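Side-chain contacts in Myo-inositol 2-dehydrogenase (Lactobacillus plantarum WCFS1, PDB 3CEA), which probably catalyses the NAD-dependent oxidation of myo-inositol to scyllo-inosose, the first step of inositol breakdown: residues E86-A91 with K116-H121; D136-A141 with E292-A297; R195-Q200 with V252-M257. One frame throughout, in Å; residues are numbered along the deposited sequence.

Contact 1 lies in the NAD-binding Rossmann domain, on the adenine side of the cofactor. Contacts 2 and 3 come later; segment 136-141 and both segments of contact 3 fall in the GFO/IDH/MocA C-terminal family region. The centre of contact 1 is about 30 Å from the centres of both others, and it touches neither. Contacts 2 and 3 have centres about 14 Å apart and do touch. Tyr138 CE1 lies 3.6 Å from Leu254 CB, and Phe294 CZ lies 3.6 Å from Val252 CG1. In sequence, contact 3 falls between the two segments of contact 2. The Phe294 side chain is about 6 Å from NAD, and Met87 of contact 1 belongs to the NAD pocket.

Contact 1: residues E86-A91 with K116-H121; sequences EMTIYA and KVIKSH. With NAD (nicotinamide-adenine-dinucleotide), chain E.
Ile89 places CG1 anti to its carbonyl carbon (chi1 -68°), beside the backbone N and against Val117. Val117 places CG1 anti to its backbone N (chi1 169°), and this brings its other methyl, CG2, beside that N and against Ile89. The two residues join helices 84-93 and 108-119 of the NAD-binding Rossmann fold. Each helix links successive parallel strands of the sheet in a beta-alpha-beta crossover. Ile89 CG1 meets Val117 CG2 at 3.9 Å, and the two side chains cross at about a right angle. The CG2 methyl of Ile89 touches the same Val117 methyl, so both branches of the isoleucine rest on it. Val117 CG1 reaches farther in and lies 4.0 Å from Ile89 CA. With an alanine in place of Ile89, Val117 CG2 would probably lose the two isoleucine branches it rests against, opening a gap between the helices.

A second apolar touch lies one residue back on the first helix and one residue on along the other. Thr88 CG2 faces Ile118 CD1 at 4.1 Å. The hydroxyl of Thr88 is used elsewhere, in a hydrogen bond to His84 O. No hydrogen bond joins the two segments.

The last turn of the second segment is tied back to the residue that makes the contact. Val117 O accepts from two side chains. Ser120 OG donates to Val117 O over 2.9 Å. His121 ND1 donates to it over 2.8 Å, nearly straight at 170° and in the imidazole plane. This grip probably fixes the rotation of the histidine ring. Helix 84-93 also reaches the cofactor by way of Met87, a selenomethionine here. Its chain runs extended beyond CG, and its CE methyl lies 3.4 Å from N1A of the NAD adenine.

Contact 2: residues D136-A141 with E292-A297; sequences DSYRYA and ERFDTA
Tyr138 and Phe294 meet rim to rim. They join the start of helix 136-146, in the GFO/IDH/MocA C-terminal domain, to the break between helices 290-293 and 295-311. Phe294 leaves the first helix and is the N-cap residue of the next. This apolar side is the tight one. Tyr138 CE2 lies 3.7 Å from Phe294 CE1, with each atom at the edge of the other ring and near its plane. The side chains run at about a right angle, yet the ring planes are only about 20° apart. Arg293 bends at chi2 (64°) and turns one face of its guanidinium to the Phe294 ring. Phe294 CE1 stands 3.6 Å above the centre of the guanidinium plane.

The polar side is looser and partly filled by water. No direct hydrogen bond joins the segments there. One water links Ser137 OG to Arg293 NH1, but its bond to the arginine is weak. Ser137 OG is also bonded to the backbone N of Arg273 of the second subunit, and Arg293 NH1 forms a salt bridge with Asp135. A second water is held more firmly. It lies 3.0 Å from Tyr138 OH and accepts from Arg293 NH2 at 2.8 Å, in the guanidinium plane.

Contact 3: residues R195-Q200 with V252-M257; sequences RWFTGQ and VELEVM
Helix 182-198 packs against the mixed sheet of the GFO/IDH/MocA C-terminal domain, and Phe197 is the helix residue that meets Leu254 and Val256 of strand 251-258. The contact is apolar and buried. Only one ring and two aliphatic side chains carry it. Phe197 CE1 lies 4.1 Å from Leu254 CD2. Farther round the ring, but on the same side of its plane, Phe197 CE2 lies 4.1 Å from Val256 CG2, and Phe197 CD2 is equally near that methyl. The ring thus spans two residues that lie two apart on the strand and point to the same side of the sheet.

The approach differs for the two. Phe197 and Leu254 come from opposite directions, with Leu254 CD2 set obliquely near Phe197 CE1, whereas Phe197 and Val256 cross at a slant. Val256 turns CG1 anti to its backbone N (chi1 -164°), and this leaves CG2 as the methyl that meets the ring. The backbones stay well apart, with Phe197 CA 8.7 Å from Val256 CA. Side chains alone therefore bridge the gap between helix and strand, and no hydrogen bond crosses it.

Just beyond Phe197 the helix ends. Gly199 N still bonds to Arg195 O, but Gly199 itself takes a positive phi of 76°. Thr198 OG1 then accepts from Gln200 N at 3.1 Å, forming an ST turn.

Strand 251-258 runs between strands 262-265 and 153-163 and is antiparallel to both. On the opposite face of the sheet Glu253 and Glu255 form salt bridges with Arg157, and there Glu255 also bonds to Tyr159 OH of the third subunit. On the Phe197 face, Met156 of strand 153-163 touches both Phe197 and Val256, and helix 136-146 adds Lys142 and Val145 against the Phe197 ring.

Contact 1: residues E86-A91 with K116-H121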
loop_
_atom_site.group_PDB
_atom_site.type_symbol
_atom_site.label_atom_id
_atom_site.label_comp_id
_atom_site.label_asym_id
_atom_site.label_seq_id
_atom_site.Cartn_x
_atom_site.Cartn_y
_atom_site.Cartn_z
ATOM N N GLU A 86 20.879 31.324 -26.532
ATOM C CA GLU A 86 21.187 32.740 -26.735
ATOM C C GLU A 86 21.274 33.531 -25.428
ATOM O O GLU A 86 22.040 34.494 -25.332
ATOM C CB GLU A 86 20.197 33.397 -27.709
ATOM C CG GLU A 86 18.720 33.243 -27.342
ATOM C CD GLU A 86 17.800 34.050 -28.245
ATOM O OE1 GLU A 86 18.006 35.279 -28.375
ATOM O OE2 GLU A 86 16.862 33.452 -28.817
HETATM N N MSE A 87 20.489 33.124 -24.431
HETATM C CA MSE A 87 20.524 33.762 -23.116
HETATM C C MSE A 87 21.767 33.356 -22.339
HETATM O O MSE A 87 22.380 34.188 -21.669
HETATM C CB MSE A 87 19.267 33.435 -22.309
HETATM C CG MSE A 87 18.046 34.220 -22.742
HETATM SE SE MSE A 87 16.425 33.627 -21.861
HETATM C CE MSE A 87 15.184 34.908 -22.656
ATOM N N THR A 88 22.133 32.078 -22.441
ATOM C CA THR A 88 23.330 31.555 -21.786
ATOM C C THR A 88 24.592 32.201 -22.353
ATOM O O THR A 88 25.432 32.681 -21.595
ATOM C CB THR A 88 23.409 30.015 -21.885
ATOM O OG1 THR A 88 22.228 29.444 -21.313
ATOM C CG2 THR A 88 24.624 29.477 -21.139
ATOM N N ILE A 89 24.705 32.233 -23.680
ATOM C CA ILE A 89 25.854 32.847 -24.354
ATOM C C ILE A 89 26.030 34.315 -23.942
ATOM O O ILE A 89 27.129 34.730 -23.567
ATOM C CB ILE A 89 25.764 32.704 -25.902
ATOM C CG1 ILE A 89 25.928 31.235 -26.315
ATOM C CG2 ILE A 89 26.823 33.565 -26.600
ATOM C CD1 ILE A 89 25.400 30.906 -27.704
ATOM N N TYR A 90 24.943 35.084 -23.989
ATOM C CA TYR A 90 24.990 36.504 -23.635
ATOM C C TYR A 90 25.420 36.730 -22.183
ATOM O O TYR A 90 26.231 37.612 -21.903
ATOM C CB TYR A 90 23.640 37.174 -23.908
ATOM C CG TYR A 90 23.729 38.676 -24.066
ATOM C CD1 TYR A 90 24.145 39.244 -25.269
ATOM C CD2 TYR A 90 23.397 39.530 -23.013
ATOM C CE1 TYR A 90 24.232 40.626 -25.422
ATOM C CE2 TYR A 90 23.479 40.915 -23.154
ATOM C CZ TYR A 90 23.897 41.455 -24.362
ATOM O OH TYR A 90 23.983 42.818 -24.515
ATOM N N ALA A 91 24.879 35.917 -21.277
ATOM C CA ALA A 91 25.177 36.008 -19.848
ATOM C C ALA A 91 26.588 35.525 -19.506
ATOM O O ALA A 91 27.254 36.123 -18.660
ATOM C CB ALA A 91 24.134 35.246 -19.033
ATOM N N LYS A 116 30.391 25.543 -26.365
ATOM C CA LYS A 116 31.716 26.110 -26.624
ATOM C C LYS A 116 31.960 27.398 -25.832
ATOM O O LYS A 116 33.064 27.626 -25.333
ATOM C CB LYS A 116 31.913 26.359 -28.123
ATOM N N VAL A 117 30.923 28.227 -25.722
ATOM C CA VAL A 117 30.981 29.477 -24.957
ATOM C C VAL A 117 31.167 29.202 -23.457
ATOM O O VAL A 117 31.923 29.906 -22.779
ATOM C CB VAL A 117 29.730 30.371 -25.232
ATOM C CG1 VAL A 117 29.641 31.535 -24.254
ATOM C CG2 VAL A 117 29.755 30.900 -26.661
ATOM N N ILE A 118 30.489 28.167 -22.957
ATOM C CA ILE A 118 30.607 27.738 -21.559
ATOM C C ILE A 118 32.017 27.222 -21.255
ATOM O O ILE A 118 32.577 27.519 -20.197
ATOM C CB ILE A 118 29.545 26.663 -21.192
ATOM C CG1 ILE A 118 28.126 27.234 -21.322
ATOM C CG2 ILE A 118 29.764 26.142 -19.773
ATOM C CD1 ILE A 118 27.032 26.180 -21.462
ATOM N N LYS A 119 32.586 26.467 -22.194
ATOM C CA LYS A 119 33.937 25.921 -22.055
ATOM C C LYS A 119 34.998 27.022 -22.005
ATOM O O LYS A 119 35.994 26.894 -21.292
ATOM C CB LYS A 119 34.241 24.946 -23.196
ATOM C CG LYS A 119 35.376 23.969 -22.913
ATOM N N SER A 120 34.771 28.104 -22.749
ATOM C CA SER A 120 35.731 29.211 -22.823
ATOM C C SER A 120 35.717 30.121 -21.585
ATOM O O SER A 120 36.548 31.024 -21.466
ATOM C CB SER A 120 35.530 30.029 -24.107
ATOM O OG SER A 120 34.354 30.817 -24.044
ATOM N N HIS A 121 34.776 29.882 -20.674
ATOM C CA HIS A 121 34.736 30.589 -19.394
ATOM C C HIS A 121 34.788 29.591 -18.230
ATOM O O HIS A 121 33.764 29.324 -17.593
ATOM C CB HIS A 121 33.483 31.466 -19.288
ATOM C CG HIS A 121 33.376 32.517 -20.351
ATOM N ND1 HIS A 121 32.889 32.253 -21.613
ATOM C CD2 HIS A 121 33.677 33.837 -20.333
ATOM C CE1 HIS A 121 32.903 33.362 -22.330
ATOM N NE2 HIS A 121 33.374 34.339 -21.576
HETATM P PA NAD E . 6.244 29.122 -18.853
HETATM O O1A NAD E . 5.243 28.786 -17.815
HETATM O O2A NAD E . 5.619 29.309 -20.181
HETATM O O5B NAD E . 7.061 30.431 -18.392
HETATM C C5B NAD E . 7.927 31.099 -19.287
HETATM C C4B NAD E . 8.289 32.472 -18.727
HETATM O O4B NAD E . 9.374 33.034 -19.445
HETATM C C3B NAD E . 7.134 33.455 -18.826
HETATM O O3B NAD E . 7.017 34.104 -17.584
HETATM C C2B NAD E . 7.549 34.440 -19.902
HETATM O O2B NAD E . 7.118 35.755 -19.627
HETATM C C1B NAD E . 9.065 34.341 -19.894
HETATM N N9A NAD E . 9.635 34.580 -21.233
HETATM C C8A NAD E . 9.290 33.952 -22.405
HETATM N N7A NAD E . 10.048 34.450 -23.408
HETATM C C5A NAD E . 10.870 35.392 -22.894
HETATM C C6A NAD E . 11.835 36.207 -23.476
HETATM N N6A NAD E . 12.246 35.953 -24.713
HETATM N N1A NAD E . 12.537 37.098 -22.683
HETATM C C2A NAD E . 12.281 37.179 -21.324
HETATM N N3A NAD E . 11.318 36.366 -20.752
HETATM C C4A NAD E . 10.623 35.486 -21.525
HETATM O O3 NAD E . 7.370 27.972 -18.940
HETATM P PN NAD E . 7.815 27.116 -17.649
HETATM O O1N NAD E . 7.915 28.016 -16.475
HETATM O O2N NAD E . 6.958 25.914 -17.608
HETATM O O5D NAD E . 9.289 26.591 -18.016
HETATM C C5D NAD E . 10.310 27.424 -18.512
HETATM C C4D NAD E . 11.551 26.564 -18.726
HETATM O O4D NAD E . 11.729 25.684 -17.629
HETATM C C3D NAD E . 11.443 25.713 -19.983
HETATM O O3D NAD E . 12.619 25.867 -20.743
HETATM C C2D NAD E . 11.310 24.290 -19.476
HETATM O O2D NAD E . 12.020 23.375 -20.275
HETATM C C1D NAD E . 11.878 24.345 -18.064
HETATM N N1N NAD E . 11.184 23.408 -17.157
HETATM C C2N NAD E . 11.933 22.536 -16.407
HETATM C C3N NAD E . 11.311 21.633 -15.540
HETATM C C7N NAD E . 12.119 20.797 -14.588
HETATM O O7N NAD E . 11.535 19.625 -14.068
HETATM N N7N NAD E . 13.358 21.170 -14.255
HETATM C C4N NAD E . 9.921 21.623 -15.442
HETATM C C5N NAD E . 9.168 22.511 -16.208
HETATM C C6N NAD E . 9.814 23.402 -17.064
#

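Contact 2: residues D136-A141 with E292-A297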
loop_
_atom_site.group_PDB
_atom_site.type_symbol
_atom_site.label_atom_id
_atom_site.label_comp_id
_atom_site.label_asym_id
_atom_site.label_seq_id
_atom_site.Cartn_x
_atom_site.Cartn_y
_atom_site.Cartn_z
ATOM N N ASP A 136 15.456 13.226 -2.542
ATOM C CA ASP A 136 15.829 12.332 -1.444
ATOM C C ASP A 136 15.630 10.855 -1.776
ATOM O O ASP A 136 16.476 10.024 -1.440
ATOM C CB ASP A 136 15.042 12.698 -0.179
ATOM C CG ASP A 136 15.644 12.097 1.079
ATOM N N SER A 137 14.516 10.544 -2.438
ATOM C CA SER A 137 14.156 9.166 -2.787
ATOM C C SER A 137 15.031 8.579 -3.896
ATOM O O SER A 137 15.515 7.447 -3.779
ATOM C CB SER A 137 12.672 9.069 -3.162
ATOM O OG SER A 137 11.848 9.311 -2.037
ATOM N N TYR A 138 15.232 9.347 -4.967
ATOM C CA TYR A 138 16.116 8.925 -6.053
ATOM C C TYR A 138 17.530 8.660 -5.539
ATOM O O TYR A 138 18.148 7.656 -5.910
ATOM C CB TYR A 138 16.122 9.938 -7.201
ATOM C CG TYR A 138 14.871 9.899 -8.054
ATOM C CD1 TYR A 138 14.624 8.827 -8.911
ATOM C CD2 TYR A 138 13.935 10.933 -8.006
ATOM C CE1 TYR A 138 13.480 8.780 -9.693
ATOM C CE2 TYR A 138 12.782 10.897 -8.790
ATOM C CZ TYR A 138 12.563 9.818 -9.633
ATOM O OH TYR A 138 11.428 9.767 -10.414
ATOM N N ARG A 139 18.017 9.548 -4.672
ATOM C CA ARG A 139 19.321 9.395 -4.018
ATOM C C ARG A 139 19.407 8.128 -3.164
ATOM O O ARG A 139 20.439 7.457 -3.142
ATOM C CB ARG A 139 19.642 10.619 -3.156
ATOM C CG ARG A 139 20.421 11.709 -3.865
ATOM C CD ARG A 139 20.797 12.812 -2.881
ATOM N NE ARG A 139 21.864 13.669 -3.389
ATOM N N TYR A 140 18.320 7.820 -2.458
ATOM C CA TYR A 140 18.233 6.622 -1.623
ATOM C C TYR A 140 18.321 5.353 -2.472
ATOM O O TYR A 140 19.040 4.412 -2.125
ATOM C CB TYR A 140 16.934 6.648 -0.807
ATOM C CG TYR A 140 16.746 5.482 0.141
ATOM C CD1 TYR A 140 17.421 5.432 1.359
ATOM C CD2 TYR A 140 15.874 4.440 -0.173
ATOM C CE1 TYR A 140 17.243 4.368 2.236
ATOM C CE2 TYR A 140 15.687 3.371 0.698
ATOM C CZ TYR A 140 16.375 3.341 1.898
ATOM O OH TYR A 140 16.190 2.283 2.757
ATOM N N ALA A 141 17.596 5.351 -3.587
ATOM C CA ALA A 141 17.597 4.238 -4.528
ATOM C C ALA A 141 18.945 4.063 -5.222
ATOM O O ALA A 141 19.367 2.936 -5.483
ATOM C CB ALA A 141 16.496 4.421 -5.552
ATOM N N GLU A 292 5.143 20.451 -6.851
ATOM C CA GLU A 292 4.834 19.968 -5.506
ATOM C C GLU A 292 5.641 18.720 -5.158
ATOM O O GLU A 292 6.096 18.566 -4.022
ATOM C CB GLU A 292 3.334 19.700 -5.351
ATOM C CG GLU A 292 2.485 20.967 -5.305
ATOM C CD GLU A 292 2.807 21.863 -4.116
ATOM O OE1 GLU A 292 2.402 21.522 -2.984
ATOM O OE2 GLU A 292 3.453 22.913 -4.318
ATOM N N ARG A 293 5.814 17.842 -6.144
ATOM C CA ARG A 293 6.579 16.607 -5.987
ATOM C C ARG A 293 8.061 16.878 -5.720
ATOM O O ARG A 293 8.669 16.244 -4.853
ATOM C CB ARG A 293 6.395 15.716 -7.228
ATOM C CG ARG A 293 7.368 14.538 -7.373
ATOM C CD ARG A 293 7.224 13.502 -6.267
ATOM N NE ARG A 293 8.200 12.426 -6.407
ATOM C CZ ARG A 293 9.397 12.398 -5.819
ATOM N NH1 ARG A 293 9.791 13.394 -5.031
ATOM N NH2 ARG A 293 10.202 11.364 -6.020
ATOM N N PHE A 294 8.628 17.832 -6.453
ATOM C CA PHE A 294 10.067 18.067 -6.422
ATOM C C PHE A 294 10.496 19.385 -5.774
ATOM O O PHE A 294 11.644 19.816 -5.941
ATOM C CB PHE A 294 10.643 17.932 -7.835
ATOM C CG PHE A 294 10.605 16.528 -8.368
ATOM C CD1 PHE A 294 11.396 15.533 -7.797
ATOM C CD2 PHE A 294 9.778 16.195 -9.434
ATOM C CE1 PHE A 294 11.366 14.227 -8.281
ATOM C CE2 PHE A 294 9.746 14.894 -9.929
ATOM C CZ PHE A 294 10.542 13.909 -9.348
ATOM N N ASP A 295 9.583 20.002 -5.022
ATOM C CA ASP A 295 9.833 21.283 -4.350
ATOM C C ASP A 295 11.178 21.340 -3.612
ATOM O O ASP A 295 11.955 22.275 -3.812
ATOM C CB ASP A 295 8.687 21.621 -3.393
ATOM C CG ASP A 295 8.817 23.009 -2.792
ATOM O OD1 ASP A 295 8.633 24.005 -3.530
ATOM O OD2 ASP A 295 9.097 23.102 -1.576
ATOM N N THR A 296 11.443 20.342 -2.768
ATOM C CA THR A 296 12.697 20.270 -2.004
ATOM C C THR A 296 13.918 20.113 -2.919
ATOM O O THR A 296 14.930 20.792 -2.728
ATOM C CB THR A 296 12.669 19.131 -0.957
ATOM O OG1 THR A 296 11.458 19.202 -0.195
ATOM C CG2 THR A 296 13.860 19.231 -0.010
ATOM N N ALA A 297 13.813 19.227 -3.911
ATOM C CA ALA A 297 14.885 19.011 -4.888
ATOM C C ALA A 297 15.231 20.290 -5.652
ATOM O O ALA A 297 16.405 20.567 -5.894
ATOM C CB ALA A 297 14.516 17.892 -5.854
HETATM O O HOH W 1 11.593 12.173 -2.430
HETATM O O HOH W 2 9.495 9.660 -8.147
#

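Contact 3: residues R195-Q200 with V252-M257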
loop_
_atom_site.group_PDB
_atom_site.type_symbol
_atom_site.label_atom_id
_atom_site.label_comp_id
_atom_site.label_asym_id
_atom_site.label_seq_id
_atom_site.Cartn_x
_atom_site.Cartn_y
_atom_site.Cartn_z
ATOM N N ARG A 195 21.185 7.034 -17.393
ATOM C CA ARG A 195 22.624 7.235 -17.593
ATOM C C ARG A 195 23.353 7.261 -16.253
ATOM O O ARG A 195 24.416 6.652 -16.098
ATOM C CB ARG A 195 22.895 8.532 -18.359
ATOM C CG ARG A 195 22.413 8.529 -19.809
ATOM C CD ARG A 195 22.999 9.691 -20.612
ATOM N NE ARG A 195 24.445 9.559 -20.785
ATOM C CZ ARG A 195 25.356 10.260 -20.113
ATOM N NH1 ARG A 195 24.984 11.166 -19.220
ATOM N NH2 ARG A 195 26.645 10.053 -20.339
ATOM N N TRP A 196 22.757 7.959 -15.288
ATOM C CA TRP A 196 23.292 8.068 -13.937
ATOM C C TRP A 196 23.382 6.708 -13.240
ATOM O O TRP A 196 24.429 6.357 -12.692
ATOM C CB TRP A 196 22.438 9.051 -13.126
ATOM C CG TRP A 196 22.955 9.377 -11.750
ATOM C CD1 TRP A 196 24.263 9.491 -11.362
ATOM C CD2 TRP A 196 22.167 9.668 -10.589
ATOM N NE1 TRP A 196 24.335 9.817 -10.032
ATOM C CE2 TRP A 196 23.064 9.933 -9.531
ATOM C CE3 TRP A 196 20.788 9.727 -10.339
ATOM C CZ2 TRP A 196 22.628 10.253 -8.240
ATOM C CZ3 TRP A 196 20.356 10.044 -9.055
ATOM C CH2 TRP A 196 21.274 10.303 -8.023
ATOM N N PHE A 197 22.291 5.942 -13.283
ATOM C CA PHE A 197 22.203 4.663 -12.577
ATOM C C PHE A 197 23.074 3.561 -13.182
ATOM O O PHE A 197 23.651 2.750 -12.449
ATOM C CB PHE A 197 20.744 4.194 -12.490
ATOM C CG PHE A 197 20.007 4.696 -11.274
ATOM C CD1 PHE A 197 19.523 5.998 -11.217
ATOM C CD2 PHE A 197 19.783 3.857 -10.188
ATOM C CE1 PHE A 197 18.835 6.458 -10.093
ATOM C CE2 PHE A 197 19.093 4.309 -9.062
ATOM C CZ PHE A 197 18.622 5.611 -9.014
ATOM N N THR A 198 23.172 3.545 -14.511
ATOM C CA THR A 198 23.859 2.473 -15.238
ATOM C C THR A 198 25.316 2.783 -15.574
ATOM O O THR A 198 26.154 1.879 -15.613
ATOM C CB THR A 198 23.140 2.140 -16.562
ATOM O OG1 THR A 198 23.081 3.315 -17.382
ATOM C CG2 THR A 198 21.732 1.622 -16.303
ATOM N N GLY A 199 25.613 4.052 -15.833
ATOM C CA GLY A 199 26.926 4.446 -16.338
ATOM C C GLY A 199 27.066 4.106 -17.811
ATOM O O GLY A 199 28.124 4.300 -18.404
ATOM N N GLN A 200 25.980 3.604 -18.395
ATOM C CA GLN A 200 25.933 3.209 -19.801
ATOM C C GLN A 200 25.203 4.260 -20.646
ATOM O O GLN A 200 24.500 5.126 -20.113
ATOM C CB GLN A 200 25.229 1.851 -19.941
ATOM C CG GLN A 200 25.892 0.702 -19.180
ATOM C CD GLN A 200 25.057 -0.580 -19.151
ATOM O OE1 GLN A 200 24.281 -0.868 -20.070
ATOM N NE2 GLN A 200 25.240 -1.373 -18.098
ATOM N N VAL A 252 5.240 10.301 -11.444
ATOM C CA VAL A 252 6.676 10.303 -11.696
ATOM C C VAL A 252 7.279 9.083 -11.008
ATOM O O VAL A 252 7.393 9.020 -9.780
ATOM C CB VAL A 252 7.372 11.619 -11.253
ATOM C CG1 VAL A 252 8.870 11.527 -11.481
ATOM C CG2 VAL A 252 6.819 12.811 -12.023
ATOM N N GLU A 253 7.670 8.117 -11.829
ATOM C CA GLU A 253 7.944 6.773 -11.370
ATOM C C GLU A 253 9.215 6.255 -12.025
ATOM O O GLU A 253 9.413 6.419 -13.232
ATOM C CB GLU A 253 6.750 5.885 -11.731
ATOM C CG GLU A 253 6.714 4.503 -11.096
ATOM C CD GLU A 253 5.574 3.644 -11.646
ATOM O OE1 GLU A 253 4.661 4.194 -12.310
ATOM O OE2 GLU A 253 5.591 2.415 -11.417
ATOM N N LEU A 254 10.082 5.648 -11.218
ATOM C CA LEU A 254 11.265 4.969 -11.728
ATOM C C LEU A 254 11.379 3.576 -11.130
ATOM O O LEU A 254 11.363 3.408 -9.906
ATOM C CB LEU A 254 12.540 5.772 -11.444
ATOM C CG LEU A 254 13.839 5.286 -12.107
ATOM C CD1 LEU A 254 13.803 5.462 -13.625
ATOM C CD2 LEU A 254 15.046 6.007 -11.527
ATOM N N GLU A 255 11.491 2.582 -12.006
ATOM C CA GLU A 255 11.684 1.203 -11.588
ATOM C C GLU A 255 13.048 0.715 -12.041
ATOM O O GLU A 255 13.347 0.704 -13.233
ATOM C CB GLU A 255 10.588 0.303 -12.160
ATOM C CG GLU A 255 10.764 -1.178 -11.841
ATOM C CD GLU A 255 9.834 -2.054 -12.648
ATOM O OE1 GLU A 255 8.629 -2.110 -12.323
ATOM O OE2 GLU A 255 10.311 -2.684 -13.613
ATOM N N VAL A 256 13.878 0.323 -11.084
ATOM C CA VAL A 256 15.154 -0.285 -11.408
ATOM C C VAL A 256 15.079 -1.774 -11.092
ATOM O O VAL A 256 15.064 -2.185 -9.929
ATOM C CB VAL A 256 16.339 0.391 -10.693
ATOM C CG1 VAL A 256 17.642 -0.020 -11.354
ATOM C CG2 VAL A 256 16.196 1.911 -10.732
HETATM N N MSE A 257 15.013 -2.568 -12.153
HETATM C CA MSE A 257 14.850 -4.005 -12.053
HETATM C C MSE A 257 16.217 -4.675 -12.142
HETATM O O MSE A 257 16.871 -4.627 -13.184
HETATM C CB MSE A 257 13.926 -4.487 -13.173
HETATM C CG MSE A 257 13.410 -5.895 -13.010
HETATM SE SE MSE A 257 12.747 -6.630 -14.675
HETATM C CE MSE A 257 11.058 -5.686 -14.783
#